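PDB 6NP3: aminoglycoside N(3)-acetyltransferase, which catalyses transfer of the acetyl group of acetyl-CoA to the 3-amino group of 2-deoxystreptamine antibiotics such as gentamicin, and so probably confers resistance to them. Local coordinates for residues V60-Q69 with W84-Y95. Sequence-based numbering, arbitrary orientation.
Sequences VSWRDSPYEQ and WPAFDPDHAPAY. With LLL ((2R,3R,4R,5R)-2-((1S,2S,3R,4S,6R)-4,6-diamino-3-((2R,3R,6S)-3-amino-6-(aminomethyl)-tetrahydro-2H-pyran-2-yloxy)-2-hydr oxycyclohexyloxy)-5-methyl-4-(methylamino)-tetrahydro-2H-pyran-3,5-diol), chain B.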
ATOM      1  N   VAL A  60       2.675  -3.152   3.199  1.00 11.91           N
ATOM      2  CA  VAL A  60       3.790  -4.087   3.305  1.00 12.13           C
ATOM      3  C   VAL A  60       3.383  -5.545   3.117  1.00 12.17           C
ATOM      4  O   VAL A  60       4.218  -6.373   2.734  1.00 12.87           O
ATOM      5  CB  VAL A  60       4.605  -3.908   4.603  1.00 13.06           C
ATOM      6  CG1 VAL A  60       5.038  -2.446   4.766  1.00 13.92           C
ATOM      7  CG2 VAL A  60       3.836  -4.341   5.842  1.00 13.53           C
ATOM      8  N   SER A  61       2.126  -5.871   3.385  1.00 12.05           N
ATOM      9  CA  SER A  61       1.619  -7.252   3.274  1.00 12.08           C
ATOM     10  C   SER A  61       2.513  -8.196   4.087  1.00 12.09           C
ATOM     11  O   SER A  61       3.021  -7.829   5.153  1.00 13.15           O
ATOM     12  CB  SER A  61       1.465  -7.578   1.807  1.00 12.73           C
ATOM     13  OG  SER A  61       0.869  -8.846   1.586  1.00 12.69           O
ATOM     14  N   TRP A  62       2.664  -9.429   3.605  1.00 12.59           N
ATOM     15  CA  TRP A  62       3.287 -10.512   4.363  1.00 12.71           C
ATOM     16  C   TRP A  62       3.896 -11.473   3.354  1.00 13.47           C
ATOM     17  O   TRP A  62       3.194 -11.975   2.465  1.00 14.20           O
ATOM     18  CB  TRP A  62       2.223 -11.226   5.183  1.00 14.00           C
ATOM     19  CG  TRP A  62       2.680 -12.405   6.001  1.00 13.96           C
ATOM     20  CD1 TRP A  62       3.942 -12.690   6.437  1.00 14.85           C
ATOM     21  CD2 TRP A  62       1.848 -13.428   6.506  1.00 14.19           C
ATOM     22  NE1 TRP A  62       3.941 -13.843   7.179  1.00 15.88           N
ATOM     23  CE2 TRP A  62       2.661 -14.300   7.260  1.00 15.32           C
ATOM     24  CE3 TRP A  62       0.489 -13.672   6.431  1.00 14.75           C
ATOM     25  CZ2 TRP A  62       2.166 -15.432   7.874  1.00 16.09           C
ATOM     26  CZ3 TRP A  62      -0.008 -14.790   7.060  1.00 15.26           C
ATOM     27  CH2 TRP A  62       0.828 -15.654   7.778  1.00 15.91           C
ATOM     28  N   ARG A  63       5.195 -11.746   3.520  1.00 14.30           N
ATOM     29  CA  ARG A  63       5.916 -12.702   2.677  1.00 15.33           C
ATOM     30  C   ARG A  63       5.180 -14.026   2.549  1.00 15.94           C
ATOM     31  O   ARG A  63       5.121 -14.610   1.462  1.00 17.73           O
ATOM     32  CB  ARG A  63       7.295 -12.942   3.287  1.00 16.25           C
ATOM     33  CG  ARG A  63       8.202 -13.849   2.472  1.00 18.45           C
ATOM     34  CD  ARG A  63       9.419 -14.244   3.292  1.00 19.59           C
ATOM     35  NE  ARG A  63       9.105 -15.321   4.225  1.00 21.39           N
ATOM     36  CZ  ARG A  63       9.987 -15.879   5.047  1.00 21.78           C
ATOM     37  NH1 ARG A  63      11.235 -15.447   5.076  1.00 23.45           N
ATOM     38  NH2 ARG A  63       9.612 -16.857   5.854  1.00 22.62           N
ATOM     39  N   ASP A  64       4.589 -14.492   3.640  1.00 15.30           N
ATOM     40  CA  ASP A  64       4.010 -15.830   3.701  1.00 16.34           C
ATOM     41  C   ASP A  64       2.483 -15.794   3.757  1.00 15.27           C
ATOM     42  O   ASP A  64       1.844 -16.729   4.236  1.00 16.97           O
ATOM     43  CB  ASP A  64       4.610 -16.623   4.865  1.00 18.60           C
ATOM     44  CG  ASP A  64       6.123 -16.734   4.772  1.00 21.68           C
ATOM     45  OD1 ASP A  64       6.620 -16.963   3.662  1.00 23.67           O
ATOM     46  OD2 ASP A  64       6.802 -16.572   5.801  1.00 24.81           O
ATOM     47  N   SER A  65       1.874 -14.781   3.179  1.00 14.76           N
ATOM     48  CA  SER A  65       0.427 -14.769   3.134  1.00 15.14           C
ATOM     49  C   SER A  65      -0.075 -15.965   2.321  1.00 15.43           C
ATOM     50  O   SER A  65       0.343 -16.139   1.172  1.00 16.73           O
ATOM     51  CB  SER A  65      -0.026 -13.488   2.457  1.00 16.76           C
ATOM     52  OG  SER A  65      -1.416 -13.576   2.256  1.00 17.22           O
ATOM     53  N   PRO A  66      -0.985 -16.784   2.859  1.00 15.08           N
ATOM     54  CA  PRO A  66      -1.522 -17.935   2.124  1.00 15.52           C
ATOM     55  C   PRO A  66      -2.695 -17.574   1.209  1.00 15.83           C
ATOM     56  O   PRO A  66      -3.711 -18.283   1.157  1.00 17.05           O
ATOM     57  CB  PRO A  66      -1.947 -18.879   3.244  1.00 16.48           C
ATOM     58  CG  PRO A  66      -2.412 -17.970   4.328  1.00 17.01           C
ATOM     59  CD  PRO A  66      -1.504 -16.753   4.238  1.00 15.96           C
ATOM     60  N   TYR A  67      -2.536 -16.479   0.461  1.00 15.89           N
ATOM     61  CA  TYR A  67      -3.599 -15.985  -0.405  1.00 15.46           C
ATOM     62  C   TYR A  67      -3.914 -16.982  -1.510  1.00 16.34           C
ATOM     63  O   TYR A  67      -5.044 -17.464  -1.626  1.00 16.60           O
ATOM     64  CB  TYR A  67      -3.179 -14.623  -0.972  1.00 15.42           C
ATOM     65  CG  TYR A  67      -4.231 -13.913  -1.768  1.00 14.42           C
ATOM     66  CD1 TYR A  67      -4.350 -14.113  -3.141  1.00 15.36           C
ATOM     67  CD2 TYR A  67      -5.088 -13.019  -1.160  1.00 14.35           C
ATOM     68  CE1 TYR A  67      -5.318 -13.438  -3.881  1.00 15.42           C
ATOM     69  CE2 TYR A  67      -6.052 -12.347  -1.881  1.00 14.99           C
ATOM     70  CZ  TYR A  67      -6.170 -12.562  -3.239  1.00 14.91           C
ATOM     71  OH  TYR A  67      -7.151 -11.880  -3.951  1.00 15.74           O
ATOM     72  N   GLU A  68      -2.939 -17.264  -2.368  1.00 18.16           N
ATOM     73  CA  GLU A  68      -3.203 -18.187  -3.463  1.00 19.97           C
ATOM     74  C   GLU A  68      -3.612 -19.561  -2.947  1.00 18.95           C
ATOM     75  O   GLU A  68      -4.460 -20.227  -3.553  1.00 20.04           O
ATOM     76  CB  GLU A  68      -1.970 -18.305  -4.350  1.00 25.25           C
ATOM     77  CG  GLU A  68      -1.815 -17.193  -5.385  1.00 32.16           C
ATOM     78  CD  GLU A  68      -1.011 -16.005  -4.895  1.00 36.75           C
ATOM     79  OE1 GLU A  68      -0.315 -16.122  -3.869  1.00 39.05           O
ATOM     80  OE2 GLU A  68      -1.073 -14.944  -5.543  1.00 35.53           O
ATOM     81  N   GLN A  69      -3.042 -19.988  -1.823  1.00 18.42           N
ATOM     82  CA  GLN A  69      -3.274 -21.327  -1.303  1.00 19.18           C
ATOM     83  C   GLN A  69      -4.671 -21.499  -0.741  1.00 19.19           C
ATOM     84  O   GLN A  69      -5.133 -22.636  -0.621  1.00 20.79           O
ATOM     85  CB  GLN A  69      -2.239 -21.619  -0.211  1.00 20.38           C
ATOM     86  CG  GLN A  69      -0.788 -21.670  -0.700  1.00 21.42           C
ATOM     87  CD  GLN A  69      -0.073 -20.325  -0.673  1.00 21.11           C
ATOM     88  OE1 GLN A  69      -0.696 -19.263  -0.642  1.00 20.46           O
ATOM     89  NE2 GLN A  69       1.255 -20.371  -0.711  1.00 22.91           N
ATOM     90  N   TRP A  84       0.270 -23.850   8.613  1.00 17.53           N
ATOM     91  CA  TRP A  84       0.648 -22.490   8.272  1.00 17.29           C
ATOM     92  C   TRP A  84       0.950 -21.696   9.544  1.00 17.04           C
ATOM     93  O   TRP A  84       0.220 -21.793  10.532  1.00 18.28           O
ATOM     94  CB  TRP A  84      -0.452 -21.795   7.437  1.00 17.03           C
ATOM     95  CG  TRP A  84       0.162 -20.802   6.486  1.00 16.31           C
ATOM     96  CD1 TRP A  84       0.432 -19.476   6.721  1.00 16.51           C
ATOM     97  CD2 TRP A  84       0.702 -21.093   5.202  1.00 16.69           C
ATOM     98  NE1 TRP A  84       1.094 -18.947   5.662  1.00 16.58           N
ATOM     99  CE2 TRP A  84       1.241 -19.905   4.695  1.00 17.35           C
ATOM    100  CE3 TRP A  84       0.744 -22.240   4.408  1.00 18.33           C
ATOM    101  CZ2 TRP A  84       1.833 -19.835   3.446  1.00 18.14           C
ATOM    102  CZ3 TRP A  84       1.316 -22.166   3.166  1.00 18.90           C
ATOM    103  CH2 TRP A  84       1.841 -20.974   2.687  1.00 19.63           C
ATOM    104  N   PRO A  85       1.978 -20.848   9.525  1.00 17.41           N
ATOM    105  CA  PRO A  85       2.215 -19.972  10.675  1.00 18.12           C
ATOM    106  C   PRO A  85       1.114 -18.933  10.806  1.00 17.56           C
ATOM    107  O   PRO A  85       0.678 -18.337   9.816  1.00 17.93           O
ATOM    108  CB  PRO A  85       3.551 -19.296  10.335  1.00 18.21           C
ATOM    109  CG  PRO A  85       3.676 -19.368   8.872  1.00 18.39           C
ATOM    110  CD  PRO A  85       3.012 -20.693   8.493  1.00 17.33           C
ATOM    111  N   ALA A  86       0.655 -18.716  12.030  1.00 17.43           N
ATOM    112  CA  ALA A  86      -0.192 -17.557  12.279  1.00 17.39           C
ATOM    113  C   ALA A  86       0.553 -16.261  11.978  1.00 16.89           C
ATOM    114  O   ALA A  86       1.764 -16.148  12.199  1.00 17.39           O
ATOM    115  CB  ALA A  86      -0.662 -17.521  13.730  1.00 19.07           C
ATOM    116  N   PHE A  87      -0.176 -15.282  11.428  1.00 16.10           N
ATOM    117  CA  PHE A  87       0.391 -13.954  11.203  1.00 14.93           C
ATOM    118  C   PHE A  87       0.757 -13.317  12.534  1.00 15.94           C
ATOM    119  O   PHE A  87      -0.101 -13.116  13.397  1.00 17.45           O
ATOM    120  CB  PHE A  87      -0.607 -13.070  10.459  1.00 14.87           C
ATOM    121  CG  PHE A  87      -0.115 -11.664  10.209  1.00 14.46           C
ATOM    122  CD1 PHE A  87       0.923 -11.417   9.330  1.00 14.65           C
ATOM    123  CD2 PHE A  87      -0.727 -10.586  10.824  1.00 15.01           C
ATOM    124  CE1 PHE A  87       1.343 -10.141   9.086  1.00 15.17           C
ATOM    125  CE2 PHE A  87      -0.282  -9.282  10.562  1.00 15.27           C
ATOM    126  CZ  PHE A  87       0.733  -9.094   9.694  1.00 15.17           C
ATOM    127  N   ASP A  88       2.026 -13.003  12.703  1.00 16.29           N
ATOM    128  CA  ASP A  88       2.500 -12.349  13.918  1.00 17.47           C
ATOM    129  C   ASP A  88       3.034 -10.988  13.497  1.00 17.66           C
ATOM    130  O   ASP A  88       4.091 -10.925  12.845  1.00 17.72           O
ATOM    131  CB  ASP A  88       3.610 -13.184  14.553  1.00 20.50           C
ATOM    132  CG  ASP A  88       4.077 -12.620  15.871  1.00 25.08           C
ATOM    133  OD1 ASP A  88       3.820 -11.420  16.120  1.00 25.59           O
ATOM    134  OD2 ASP A  88       4.712 -13.374  16.642  1.00 28.49           O
ATOM    135  N   PRO A  89       2.316  -9.891  13.784  1.00 18.14           N
ATOM    136  CA  PRO A  89       2.708  -8.592  13.215  1.00 18.36           C
ATOM    137  C   PRO A  89       4.096  -8.153  13.625  1.00 17.75           C
ATOM    138  O   PRO A  89       4.755  -7.420  12.874  1.00 18.94           O
ATOM    139  CB  PRO A  89       1.625  -7.636  13.744  1.00 20.52           C
ATOM    140  CG  PRO A  89       0.997  -8.336  14.905  1.00 23.24           C
ATOM    141  CD  PRO A  89       1.057  -9.793  14.553  1.00 21.11           C
ATOM    142  N   ASP A  90       4.582  -8.607  14.784  1.00 18.94           N
ATOM    143  CA  ASP A  90       5.899  -8.192  15.242  1.00 20.30           C
ATOM    144  C   ASP A  90       7.028  -8.893  14.496  1.00 20.17           C
ATOM    145  O   ASP A  90       8.162  -8.396  14.502  1.00 22.42           O
ATOM    146  CB  ASP A  90       6.051  -8.426  16.755  1.00 23.93           C
ATOM    147  CG  ASP A  90       5.062  -7.611  17.582  1.00 27.58           C
ATOM    148  OD1 ASP A  90       4.851  -6.420  17.272  1.00 29.06           O
ATOM    149  OD2 ASP A  90       4.509  -8.155  18.564  1.00 30.83           O
ATOM    150  N   HIS A  91       6.754 -10.040  13.868  1.00 19.32           N
ATOM    151  CA  HIS A  91       7.809 -10.857  13.277  1.00 19.82           C
ATOM    152  C   HIS A  91       7.615 -11.200  11.810  1.00 20.18           C
ATOM    153  O   HIS A  91       8.587 -11.589  11.159  1.00 23.34           O
ATOM    154  CB  HIS A  91       7.976 -12.146  14.085  1.00 22.54           C
ATOM    155  CG  HIS A  91       8.345 -11.888  15.515  1.00 25.12           C
ATOM    156  ND1 HIS A  91       7.415 -11.845  16.532  1.00 27.12           N
ATOM    157  CD2 HIS A  91       9.533 -11.574  16.081  1.00 27.80           C
ATOM    158  CE1 HIS A  91       8.027 -11.570  17.671  1.00 28.50           C
ATOM    159  NE2 HIS A  91       9.311 -11.399  17.422  1.00 29.27           N
ATOM    160  N   ALA A  92       6.433 -11.024  11.255  1.00 18.36           N
ATOM    161  CA  ALA A  92       6.159 -11.482   9.896  1.00 17.50           C
ATOM    162  C   ALA A  92       6.850 -10.580   8.882  1.00 16.08           C
ATOM    163  O   ALA A  92       6.570  -9.372   8.848  1.00 15.95           O
ATOM    164  CB  ALA A  92       4.646 -11.472   9.677  1.00 18.19           C
ATOM    165  N   PRO A  93       7.703 -11.093   8.010  1.00 16.04           N
ATOM    166  CA  PRO A  93       8.341 -10.215   7.026  1.00 16.23           C
ATOM    167  C   PRO A  93       7.377  -9.706   5.960  1.00 15.66           C
ATOM    168  O   PRO A  93       6.349 -10.318   5.653  1.00 15.37           O
ATOM    169  CB  PRO A  93       9.443 -11.086   6.410  1.00 18.69           C
ATOM    170  CG  PRO A  93       9.143 -12.483   6.836  1.00 20.78           C
ATOM    171  CD  PRO A  93       8.302 -12.445   8.053  1.00 17.37           C
ATOM    172  N   ALA A  94       7.732  -8.554   5.401  1.00 14.98           N
ATOM    173  CA  ALA A  94       6.968  -7.935   4.333  1.00 14.46           C
ATOM    174  C   ALA A  94       7.012  -8.797   3.071  1.00 14.66           C
ATOM    175  O   ALA A  94       7.906  -9.632   2.881  1.00 15.98           O
ATOM    176  CB  ALA A  94       7.555  -6.550   4.048  1.00 15.71           C
ATOM    177  N   TYR A  95       6.050  -8.552   2.178  1.00 14.82           N
ATOM    178  CA  TYR A  95       5.989  -9.277   0.910  1.00 15.40           C
ATOM    179  C   TYR A  95       7.003  -8.691  -0.069  1.00 17.12           C
ATOM    180  O   TYR A  95       6.892  -7.525  -0.427  1.00 16.87           O
ATOM    181  CB  TYR A  95       4.587  -9.191   0.321  1.00 15.62           C
ATOM    182  CG  TYR A  95       4.441 -10.021  -0.936  1.00 16.02           C
ATOM    183  CD1 TYR A  95       4.401 -11.407  -0.873  1.00 17.88           C
ATOM    184  CD2 TYR A  95       4.362  -9.428  -2.179  1.00 16.84           C
ATOM    185  CE1 TYR A  95       4.268 -12.182  -2.028  1.00 18.51           C
ATOM    186  CE2 TYR A  95       4.221 -10.195  -3.338  1.00 18.75           C
ATOM    187  CZ  TYR A  95       4.190 -11.564  -3.244  1.00 19.42           C
ATOM    188  OH  TYR A  95       4.057 -12.345  -4.377  1.00 22.08           O
TER
HETATM  189  C11 LLL B 301      -0.190  -6.677  -8.835  0.81 25.28           C
HETATM  190  O11 LLL B 301      -0.740  -5.752  -7.860  0.81 19.54           O
HETATM  191  C21 LLL B 301       1.050  -6.016  -9.431  0.81 28.73           C
HETATM  192  N21 LLL B 301       1.876  -5.559  -8.319  0.81 30.20           N
HETATM  193  C31 LLL B 301       0.670  -4.797 -10.187  0.81 28.69           C
HETATM  194  C41 LLL B 301      -0.267  -5.205 -11.313  0.81 29.31           C
HETATM  195  C51 LLL B 301      -1.466  -5.917 -10.695  0.81 29.22           C
HETATM  196  O51 LLL B 301      -1.050  -7.007  -9.920  0.81 28.20           O
HETATM  197  C61 LLL B 301      -2.381  -6.446 -11.778  0.81 29.85           C
HETATM  198  N61 LLL B 301      -3.503  -7.128 -11.134  0.81 29.57           N
HETATM  199  C12 LLL B 301      -2.543  -6.561  -4.136  0.19 17.21           C
HETATM  200  N12 LLL B 301      -3.449  -6.903  -3.048  0.19 16.97           N
HETATM  201  C22 LLL B 301      -3.075  -5.389  -4.959  0.81 17.33           C
HETATM  202  C32 LLL B 301      -2.036  -5.059  -6.011  0.19 19.27           C
HETATM  203  N32 LLL B 301      -2.500  -3.920  -6.807  0.19 20.46           N
HETATM  204  C42 LLL B 301      -1.758  -6.218  -6.970  0.19 19.52           C
HETATM  205  C52 LLL B 301      -1.360  -7.455  -6.163  0.19 17.92           C
HETATM  206  O52 LLL B 301      -1.296  -8.554  -7.041  0.19 17.59           O
HETATM  207  C62 LLL B 301      -2.348  -7.772  -5.058  0.19 16.77           C
HETATM  208  O62 LLL B 301      -1.814  -8.826  -4.277  0.81 13.57           O
HETATM  209  C13 LLL B 301      -2.644  -9.967  -4.051  0.19 15.22           C
HETATM  210  C23 LLL B 301      -2.247 -10.525  -2.687  0.19 14.76           C
HETATM  211  O23 LLL B 301      -2.365  -9.486  -1.736  0.19 14.71           O
HETATM  212  C33 LLL B 301      -0.776 -10.979  -2.695  0.19 14.73           C
HETATM  213  N33 LLL B 301      -0.440 -11.621  -1.404  0.19 14.61           N
HETATM  214  C43 LLL B 301      -0.574 -11.969  -3.861  0.19 15.04           C
HETATM  215  O43 LLL B 301      -1.273 -13.149  -3.520  0.19 15.19           O
HETATM  216  C53 LLL B 301      -1.111 -11.375  -5.168  0.19 15.04           C
HETATM  217  O53 LLL B 301      -2.457 -10.973  -5.065  0.19 14.96           O
HETATM  218  C83 LLL B 301       0.918 -12.267  -4.053  0.19 15.40           C
HETATM  219  C93 LLL B 301       0.758 -10.999  -0.802  0.19 14.62           C
HETATM  220  O   HOH W   1       6.051  -5.262   0.801  1.00 18.74           O
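Two backbone hydrogen bonds join residues 60-63 to residues 93-95, Tyr95 N to Val60 O (2.9 Å) and Arg63 N to Pro93 O (2.8 Å), neither segment being a regular strand here; a water donates to both Val60 O and Tyr95 O. Pro93 O also takes a CA-H...O contact from Trp62, the first residue of the type I turn Trp62-Ser65.

With CG anti to the backbone N (chi1 178°), the Trp62 indole is inserted between its own turn and the second segment. The turn backbone at Asp64 and Ser65 covers one face. Against the opposite face Phe87 presents its edge, CD1 lying 3.6 Å from Trp62 CD2 with the planes 61° apart, while Phe87 CB makes a CH-pi contact with the six-membered ring. The methyl of Ala92 meets Trp62 CD1 and NE1, and Pro85 O lies at the indole edge, 3.4 Å from Trp62 CH2.

Trp84 completes this aromatic cluster. Its NE1 donates to Asp64 O (2.7 Å), which lies in the plane of the Trp84 indole, though the hydrogen bond is bent (138° at the hydrogen). Pro66 CB sits over one face, 3.9 Å from the centroid of the five-membered ring, and Gln69 brings its amide NE2 close to Trp84 CH2, the amide plane steeply inclined to the indole. On the more exposed side Arg63 grips Asp64 side-on through NE and NH2, one nitrogen to each carboxylate oxygen, and Pro93 CG rests over a face of the guanidinium.

Tyr95 turns a ring face to the methylamino carbon C93 of gentamicin, and Glu68 OE2 accepts from the sugar hydroxyl O43 (2.7 Å). Ser61 OG is hydrogen-bonded to the backbone O of Asp118 and Ser65 OG to its OD1, while its OD2 is hydrogen-bonded to gentamicin. The two joined loops thus form one wall of the aminoglycoside pocket of this antibiotic N-acetyltransferase, with Ser61, Tyr67, Glu68 and Tyr95 lining it.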